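Local coordinates for protein kinase domain-containing protein (Chaetomium thermophilum, PDB 6Z3U), which probably phosphorylates serine and threonine residues of proteins using ATP, as the cyclin-dependent kinase subunit of the CAK complex, at residues L217-K222 and R271-A276; I312-E317 and E335-W340. One frame throughout, in Å; residues are numbered along the deposited sequence.

Interaction 1: residues L217-K222 and R271-A276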
ATOM      1  N   LEU B 217       3.410  -2.703  -7.767  1.00 21.86           N
ATOM      2  CA  LEU B 217       4.635  -3.165  -8.405  1.00 21.56           C
ATOM      3  C   LEU B 217       5.523  -3.817  -7.353  1.00 21.61           C
ATOM      4  O   LEU B 217       5.696  -3.271  -6.260  1.00 24.27           O
ATOM      5  CB  LEU B 217       5.371  -2.005  -9.075  1.00 24.50           C
ATOM      6  CG  LEU B 217       4.644  -1.302 -10.222  1.00 22.34           C
ATOM      7  CD1 LEU B 217       5.413  -0.061 -10.659  1.00 30.00           C
ATOM      8  CD2 LEU B 217       4.452  -2.250 -11.395  1.00 21.72           C
ATOM      9  N   HIS B 218       6.075  -4.987  -7.680  1.00 21.20           N
ATOM     10  CA  HIS B 218       6.936  -5.689  -6.732  1.00 21.33           C
ATOM     11  C   HIS B 218       8.362  -5.148  -6.775  1.00 21.64           C
ATOM     12  O   HIS B 218       8.949  -4.842  -5.733  1.00 22.43           O
ATOM     13  CB  HIS B 218       6.918  -7.189  -7.030  1.00 20.88           C
ATOM     14  CG  HIS B 218       7.677  -8.012  -6.039  1.00 21.11           C
ATOM     15  ND1 HIS B 218       9.027  -8.263  -6.160  1.00 23.92           N
ATOM     16  CD2 HIS B 218       7.274  -8.647  -4.914  1.00 23.52           C
ATOM     17  CE1 HIS B 218       9.423  -9.015  -5.149  1.00 24.80           C
ATOM     18  NE2 HIS B 218       8.380  -9.262  -4.378  1.00 31.71           N
ATOM     19  N   ARG B 219       8.932  -5.039  -7.974  1.00 21.48           N
ATOM     20  CA  ARG B 219      10.211  -4.364  -8.197  1.00 21.98           C
ATOM     21  C   ARG B 219      11.368  -5.048  -7.472  1.00 22.12           C
ATOM     22  O   ARG B 219      12.333  -4.395  -7.067  1.00 22.77           O
ATOM     23  CB  ARG B 219      10.141  -2.880  -7.819  1.00 22.68           C
ATOM     24  CG  ARG B 219       8.991  -2.140  -8.494  1.00 22.65           C
ATOM     25  CD  ARG B 219       8.947  -0.657  -8.162  1.00 23.43           C
ATOM     26  NE  ARG B 219       9.208  -0.360  -6.760  1.00 27.99           N
ATOM     27  CZ  ARG B 219       9.149   0.862  -6.240  1.00 25.99           C
ATOM     28  NH1 ARG B 219       8.827   1.897  -7.004  1.00 39.40           N
ATOM     29  NH2 ARG B 219       9.405   1.047  -4.953  1.00 32.29           N
ATOM     30  N   ASP B 220      11.288  -6.367  -7.295  1.00 21.69           N
ATOM     31  CA  ASP B 220      12.442  -7.134  -6.842  1.00 21.95           C
ATOM     32  C   ASP B 220      12.226  -8.629  -7.039  1.00 28.72           C
ATOM     33  O   ASP B 220      12.536  -9.427  -6.148  1.00 33.80           O
ATOM     34  CB  ASP B 220      12.755  -6.853  -5.373  1.00 29.11           C
ATOM     35  CG  ASP B 220      14.162  -7.286  -4.987  1.00 30.59           C
ATOM     36  OD1 ASP B 220      14.975  -7.545  -5.901  1.00 26.10           O
ATOM     37  OD2 ASP B 220      14.454  -7.374  -3.775  1.00 30.57           O
ATOM     38  N   ILE B 221      11.704  -9.020  -8.196  1.00 26.22           N
ATOM     39  CA  ILE B 221      11.449 -10.430  -8.467  1.00 26.38           C
ATOM     40  C   ILE B 221      12.749 -11.122  -8.847  1.00 26.92           C
ATOM     41  O   ILE B 221      13.466 -10.684  -9.754  1.00 23.99           O
ATOM     42  CB  ILE B 221      10.378 -10.597  -9.559  1.00 19.84           C
ATOM     43  CG1 ILE B 221       9.022 -10.140  -9.018  1.00 24.95           C
ATOM     44  CG2 ILE B 221      10.332 -12.034 -10.039  1.00 26.71           C
ATOM     45  CD1 ILE B 221       7.925 -10.103 -10.049  1.00 26.14           C
ATOM     46  N   LYS B 222      13.050 -12.209  -8.147  1.00 22.56           N
ATOM     47  CA  LYS B 222      14.219 -13.030  -8.412  1.00 20.73           C
ATOM     48  C   LYS B 222      13.995 -14.383  -7.756  1.00 31.01           C
ATOM     49  O   LYS B 222      13.086 -14.531  -6.925  1.00 36.35           O
ATOM     50  CB  LYS B 222      15.504 -12.364  -7.891  1.00 23.49           C
ATOM     51  CG  LYS B 222      15.387 -11.818  -6.478  1.00 34.39           C
ATOM     52  CD  LYS B 222      16.720 -11.280  -5.979  1.00 32.54           C
ATOM     53  CE  LYS B 222      16.579 -10.606  -4.624  1.00 29.03           C
ATOM     54  NZ  LYS B 222      17.895 -10.158  -4.090  1.00 37.86           N
ATOM     55  N   ARG B 271      11.876   7.285 -14.981  1.00 38.24           N
ATOM     56  CA  ARG B 271      11.148   7.729 -13.803  1.00 32.54           C
ATOM     57  C   ARG B 271       9.642   7.547 -13.918  1.00 32.41           C
ATOM     58  O   ARG B 271       8.939   7.722 -12.918  1.00 32.20           O
ATOM     59  CB  ARG B 271      11.441   9.211 -13.525  1.00 43.03           C
ATOM     60  CG  ARG B 271      12.908   9.597 -13.644  1.00 53.71           C
ATOM     61  CD  ARG B 271      13.725   9.068 -12.478  1.00 46.11           C
ATOM     62  NE  ARG B 271      13.381   9.735 -11.226  1.00 37.07           N
ATOM     63  CZ  ARG B 271      13.967   9.485 -10.059  1.00 42.36           C
ATOM     64  NH1 ARG B 271      13.587  10.144  -8.974  1.00 46.74           N
ATOM     65  NH2 ARG B 271      14.931   8.577  -9.975  1.00 47.45           N
ATOM     66  N   HIS B 272       9.126   7.215 -15.106  1.00 32.65           N
ATOM     67  CA  HIS B 272       7.689   7.036 -15.336  1.00 38.49           C
ATOM     68  C   HIS B 272       7.499   5.709 -16.066  1.00 31.90           C
ATOM     69  O   HIS B 272       7.376   5.672 -17.293  1.00 37.92           O
ATOM     70  CB  HIS B 272       7.117   8.213 -16.125  1.00 45.67           C
ATOM     71  CG  HIS B 272       7.254   9.530 -15.425  1.00 35.23           C
ATOM     72  ND1 HIS B 272       7.853  10.624 -16.011  1.00 36.61           N
ATOM     73  CD2 HIS B 272       6.862   9.930 -14.193  1.00 37.85           C
ATOM     74  CE1 HIS B 272       7.834  11.639 -15.165  1.00 37.25           C
ATOM     75  NE2 HIS B 272       7.234  11.245 -14.055  1.00 40.79           N
ATOM     76  N   TYR B 273       7.465   4.622 -15.305  1.00 35.36           N
ATOM     77  CA  TYR B 273       7.340   3.274 -15.840  1.00 32.86           C
ATOM     78  C   TYR B 273       6.083   2.605 -15.290  1.00 29.20           C
ATOM     79  O   TYR B 273       5.313   3.202 -14.535  1.00 34.26           O
ATOM     80  CB  TYR B 273       8.589   2.449 -15.509  1.00 34.77           C
ATOM     81  CG  TYR B 273       8.974   2.454 -14.044  1.00 28.16           C
ATOM     82  CD1 TYR B 273       8.401   1.559 -13.151  1.00 28.52           C
ATOM     83  CD2 TYR B 273       9.922   3.347 -13.557  1.00 28.61           C
ATOM     84  CE1 TYR B 273       8.757   1.554 -11.814  1.00 27.22           C
ATOM     85  CE2 TYR B 273      10.282   3.350 -12.221  1.00 28.14           C
ATOM     86  CZ  TYR B 273       9.697   2.453 -11.355  1.00 28.20           C
ATOM     87  OH  TYR B 273      10.058   2.457 -10.026  1.00 27.19           O
ATOM     88  N   GLY B 274       5.880   1.349 -15.683  1.00 30.38           N
ATOM     89  CA  GLY B 274       4.699   0.610 -15.286  1.00 28.06           C
ATOM     90  C   GLY B 274       4.967  -0.857 -15.016  1.00 26.99           C
ATOM     91  O   GLY B 274       6.092  -1.239 -14.681  1.00 30.85           O
ATOM     92  N   GLY B 275       3.935  -1.691 -15.167  1.00 26.74           N
ATOM     93  CA  GLY B 275       4.077  -3.102 -14.851  1.00 25.76           C
ATOM     94  C   GLY B 275       5.139  -3.803 -15.673  1.00 25.44           C
ATOM     95  O   GLY B 275       5.691  -4.820 -15.244  1.00 24.60           O
ATOM     96  N   ALA B 276       5.440  -3.277 -16.863  1.00 34.59           N
ATOM     97  CA  ALA B 276       6.397  -3.943 -17.739  1.00 33.81           C
ATOM     98  C   ALA B 276       7.727  -4.192 -17.040  1.00 33.26           C
ATOM     99  O   ALA B 276       8.440  -5.142 -17.382  1.00 32.09           O
ATOM    100  CB  ALA B 276       6.612  -3.113 -19.006  1.00 40.37           C
TER

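Interaction 2: residues I312-E317 and E335-W340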
ATOM      1  N   ILE B 312      20.183  -9.727 -26.134  1.00 29.18           N
ATOM      2  CA  ILE B 312      18.820  -9.390 -26.528  1.00 35.02           C
ATOM      3  C   ILE B 312      18.806  -8.490 -27.758  1.00 33.19           C
ATOM      4  O   ILE B 312      18.069  -8.741 -28.712  1.00 37.07           O
ATOM      5  CB  ILE B 312      18.047  -8.739 -25.360  1.00 36.87           C
ATOM      6  CG1 ILE B 312      17.754  -9.767 -24.266  1.00 31.39           C
ATOM      7  CG2 ILE B 312      16.745  -8.129 -25.857  1.00 47.49           C
ATOM      8  CD1 ILE B 312      18.813  -9.830 -23.200  1.00 37.99           C
ATOM      9  N   GLY B 313      19.614  -7.446 -27.754  1.00 33.98           N
ATOM     10  CA  GLY B 313      19.691  -6.516 -28.863  1.00 41.05           C
ATOM     11  C   GLY B 313      19.957  -5.107 -28.367  1.00 44.38           C
ATOM     12  O   GLY B 313      19.621  -4.725 -27.250  1.00 33.98           O
ATOM     13  N   THR B 314      20.587  -4.312 -29.223  1.00 48.11           N
ATOM     14  CA  THR B 314      20.897  -2.931 -28.876  1.00 46.14           C
ATOM     15  C   THR B 314      19.637  -2.081 -28.998  1.00 47.86           C
ATOM     16  O   THR B 314      19.069  -1.993 -30.091  1.00 36.90           O
ATOM     17  CB  THR B 314      21.991  -2.380 -29.786  1.00 43.51           C
ATOM     18  OG1 THR B 314      23.221  -3.076 -29.548  1.00 37.98           O
ATOM     19  CG2 THR B 314      22.200  -0.894 -29.530  1.00 49.97           C
ATOM     20  N   PRO B 315      19.154  -1.466 -27.916  1.00 52.08           N
ATOM     21  CA  PRO B 315      18.013  -0.547 -28.046  1.00 54.76           C
ATOM     22  C   PRO B 315      18.407   0.694 -28.834  1.00 56.31           C
ATOM     23  O   PRO B 315      19.461   1.287 -28.596  1.00 57.26           O
ATOM     24  CB  PRO B 315      17.650  -0.211 -26.594  1.00 53.25           C
ATOM     25  CG  PRO B 315      18.893  -0.474 -25.818  1.00 53.90           C
ATOM     26  CD  PRO B 315      19.581  -1.617 -26.512  1.00 49.50           C
ATOM     27  N   THR B 316      17.551   1.080 -29.778  1.00 51.70           N
ATOM     28  CA  THR B 316      17.804   2.229 -30.634  1.00 40.60           C
ATOM     29  C   THR B 316      16.519   3.031 -30.793  1.00 57.24           C
ATOM     30  O   THR B 316      15.430   2.582 -30.426  1.00 60.16           O
ATOM     31  CB  THR B 316      18.321   1.806 -32.011  1.00 41.79           C
ATOM     32  OG1 THR B 316      17.272   1.145 -32.729  1.00 44.36           O
ATOM     33  CG2 THR B 316      19.509   0.871 -31.867  1.00 41.12           C
ATOM     34  N   GLU B 317      16.661   4.236 -31.352  1.00 53.40           N
ATOM     35  CA  GLU B 317      15.498   5.061 -31.655  1.00 50.52           C
ATOM     36  C   GLU B 317      14.549   4.384 -32.637  1.00 57.74           C
ATOM     37  O   GLU B 317      13.376   4.766 -32.710  1.00 61.34           O
ATOM     38  CB  GLU B 317      15.945   6.407 -32.225  1.00 52.78           C
ATOM     39  CG  GLU B 317      16.583   7.331 -31.207  1.00 49.45           C
ATOM     40  CD  GLU B 317      15.574   7.893 -30.225  1.00 62.96           C
ATOM     41  OE1 GLU B 317      15.833   7.836 -29.003  1.00 59.79           O
ATOM     42  OE2 GLU B 317      14.517   8.382 -30.677  1.00 64.65           O
ATOM     43  N   GLU B 335      29.596  -1.721 -32.287  1.00 61.99           N
ATOM     44  CA  GLU B 335      28.732  -1.977 -33.429  1.00 54.83           C
ATOM     45  C   GLU B 335      27.387  -2.491 -32.929  1.00 60.86           C
ATOM     46  O   GLU B 335      27.344  -3.534 -32.257  1.00 57.66           O
ATOM     47  CB  GLU B 335      29.368  -2.987 -34.377  1.00 68.80           C
ATOM     48  CG  GLU B 335      30.022  -2.364 -35.599  1.00 69.88           C
ATOM     49  CD  GLU B 335      29.047  -1.544 -36.424  1.00 73.73           C
ATOM     50  OE1 GLU B 335      29.168  -0.300 -36.433  1.00 88.02           O
ATOM     51  OE2 GLU B 335      28.141  -2.142 -37.043  1.00 76.18           O
ATOM     52  N   PRO B 336      26.278  -1.809 -33.221  1.00 55.29           N
ATOM     53  CA  PRO B 336      24.992  -2.231 -32.654  1.00 58.49           C
ATOM     54  C   PRO B 336      24.621  -3.639 -33.095  1.00 56.07           C
ATOM     55  O   PRO B 336      24.892  -4.049 -34.226  1.00 63.28           O
ATOM     56  CB  PRO B 336      24.005  -1.187 -33.191  1.00 52.27           C
ATOM     57  CG  PRO B 336      24.657  -0.640 -34.411  1.00 49.29           C
ATOM     58  CD  PRO B 336      26.127  -0.661 -34.132  1.00 55.71           C
ATOM     59  N   ILE B 337      23.985  -4.371 -32.192  1.00 49.23           N
ATOM     60  CA  ILE B 337      23.584  -5.755 -32.426  1.00 39.66           C
ATOM     61  C   ILE B 337      22.097  -5.766 -32.742  1.00 37.92           C
ATOM     62  O   ILE B 337      21.294  -5.330 -31.901  1.00 44.67           O
ATOM     63  CB  ILE B 337      23.895  -6.644 -31.211  1.00 47.16           C
ATOM     64  CG1 ILE B 337      25.408  -6.810 -31.041  1.00 48.49           C
ATOM     65  CG2 ILE B 337      23.208  -7.998 -31.355  1.00 45.35           C
ATOM     66  CD1 ILE B 337      26.063  -5.714 -30.224  1.00 46.87           C
ATOM     67  N   PRO B 338      21.677  -6.237 -33.918  1.00 38.83           N
ATOM     68  CA  PRO B 338      20.242  -6.282 -34.217  1.00 42.97           C
ATOM     69  C   PRO B 338      19.497  -7.156 -33.221  1.00 40.13           C
ATOM     70  O   PRO B 338      20.014  -8.163 -32.731  1.00 42.32           O
ATOM     71  CB  PRO B 338      20.185  -6.867 -35.634  1.00 49.00           C
ATOM     72  CG  PRO B 338      21.532  -6.609 -36.214  1.00 49.83           C
ATOM     73  CD  PRO B 338      22.491  -6.685 -35.064  1.00 47.23           C
ATOM     74  N   VAL B 339      18.259  -6.754 -32.924  1.00 39.85           N
ATOM     75  CA  VAL B 339      17.454  -7.473 -31.946  1.00 34.91           C
ATOM     76  C   VAL B 339      17.207  -8.895 -32.426  1.00 43.85           C
ATOM     77  O   VAL B 339      16.778  -9.123 -33.563  1.00 43.48           O
ATOM     78  CB  VAL B 339      16.135  -6.724 -31.701  1.00 34.88           C
ATOM     79  CG1 VAL B 339      15.281  -7.464 -30.686  1.00 51.68           C
ATOM     80  CG2 VAL B 339      16.419  -5.309 -31.235  1.00 44.09           C
ATOM     81  N   TRP B 340      17.493  -9.863 -31.557  1.00 43.66           N
ATOM     82  CA  TRP B 340      17.287 -11.264 -31.895  1.00 37.05           C
ATOM     83  C   TRP B 340      15.803 -11.609 -31.893  1.00 40.43           C
ATOM     84  O   TRP B 340      15.050 -11.180 -31.013  1.00 43.67           O
ATOM     85  CB  TRP B 340      18.021 -12.163 -30.901  1.00 39.30           C
ATOM     86  CG  TRP B 340      19.478 -11.860 -30.762  1.00 36.01           C
ATOM     87  CD1 TRP B 340      20.089 -11.247 -29.707  1.00 39.86           C
ATOM     88  CD2 TRP B 340      20.512 -12.158 -31.707  1.00 38.41           C
ATOM     89  NE1 TRP B 340      21.439 -11.147 -29.935  1.00 38.52           N
ATOM     90  CE2 TRP B 340      21.725 -11.698 -31.157  1.00 42.16           C
ATOM     91  CE3 TRP B 340      20.530 -12.771 -32.963  1.00 46.38           C
ATOM     92  CZ2 TRP B 340      22.943 -11.829 -31.822  1.00 52.97           C
ATOM     93  CZ3 TRP B 340      21.741 -12.900 -33.621  1.00 45.89           C
ATOM     94  CH2 TRP B 340      22.931 -12.431 -33.049  1.00 47.04           C
TER

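Interaction 1: residues L217-K222 and R271-A276
Y273 carries its ring CG between its own backbone N and carbonyl carbon (chi1 52°), and this brings the hydroxyl to R219. The R219 chain is bent at chi3, and the bend brings its guanidinium to the same oxygen. R219 NH1 donates to Y273 OH at 3.3 Å. The bond is weak, with an angle of only 128° at the hydrogen. The two side chains cross at about a right angle. The guanidinium and ring planes are 49° apart. The aliphatic part of R219 adds to the contact: R219 CD lies at the ring edge, near its plane, 3.8 Å from Y273 OH. The stronger polar partners lie elsewhere. R219 NH2 bonds to L241 O, and Y273 OH bonds to T253 O.

L217 supplies the apolar half. Its two methyls divide the work. L217 CD1 meets Y273 CE1 at 3.9 Å, coming to the ring obliquely. L217 CD2 rests on the glycine backbone, 3.6 Å from G275 CA and 3.8 Å from G274 O. Here no side chain separates the leucine from the main chain just before helix 276-291.

That helix also holds the loop directly. D278 accepts from H218 N through OD2 and from R219 N through OD1, and the H218 ring meets F239 edge-to-face. The protein family and this geometry identify H218-R219-D220 as the HRD motif of the kinase catalytic loop. D220 is the predicted proton acceptor and does not touch 271-276. Through L217 and R219, the contact joins the start of the catalytic loop to the loop leading into helix 276-291, an arrangement belonging to the core of the protein kinase C-lobe.

Interaction 2: residues I312-E317 and E335-W340
The W340 indole meets I312 at its pyrrole side. I312 N lies at the ring edge, in plane. I312 O approaches obliquely, 3.4 Å from W340 CD1. One face of the ring has P338 O above it, 4.1 Å from the plane and offset toward the rim. W340 NE1 bonds to K310 O, which ties the ring to the end of helix 301-311.

Three hydrogen bonds join the segments. W340 N donates to I312 O at 3.1 Å. T314 N donates to I337 O at 3.0 Å, almost straight and in the carbonyl plane. The third uses a side chain. T314 OG1 sits beside its own backbone N (chi1 -66°) and accepts from I337 N at 3.0 Å, with an angle of 176° at the hydrogen. T314 thus grips both the N and the O of I337. T314 CG2 touches P336 CB at 4.1 Å.

G313 lies between these bonds, with G313 CA 3.9 Å from V339 CA. It is the first residue to leave helical angles after helix 301-311, and its phi is positive. The segments run roughly antiparallel but form no regular strands. The bonds close a loop without helix or strand, between helices 301-311 and 342-349. Its place in the fold matches the insert of CMGC kinases in the C-lobe.

How the interactions relate
Both interactions are loop-to-loop contacts of the kinase C-lobe, and they follow one another along the chain. Their centres are 23 Å apart and their nearest atoms about 12 Å, so they do not touch. Interaction 1 is buried near the middle of the chain. It relies on side chains, partly laid on glycine backbone, with one weak bond across the segments. Interaction 2 is partly buried, its centre about 27 Å from the chain centre, and has several exposed residues. It relies on straighter bonds to backbone groups. The helices they adjoin also differ: 271-276 leads into helix 276-291, whereas 312-317 follows helix 301-311. Interaction 1 includes catalytic-loop residues; interaction 2 is remote from the annotated sites.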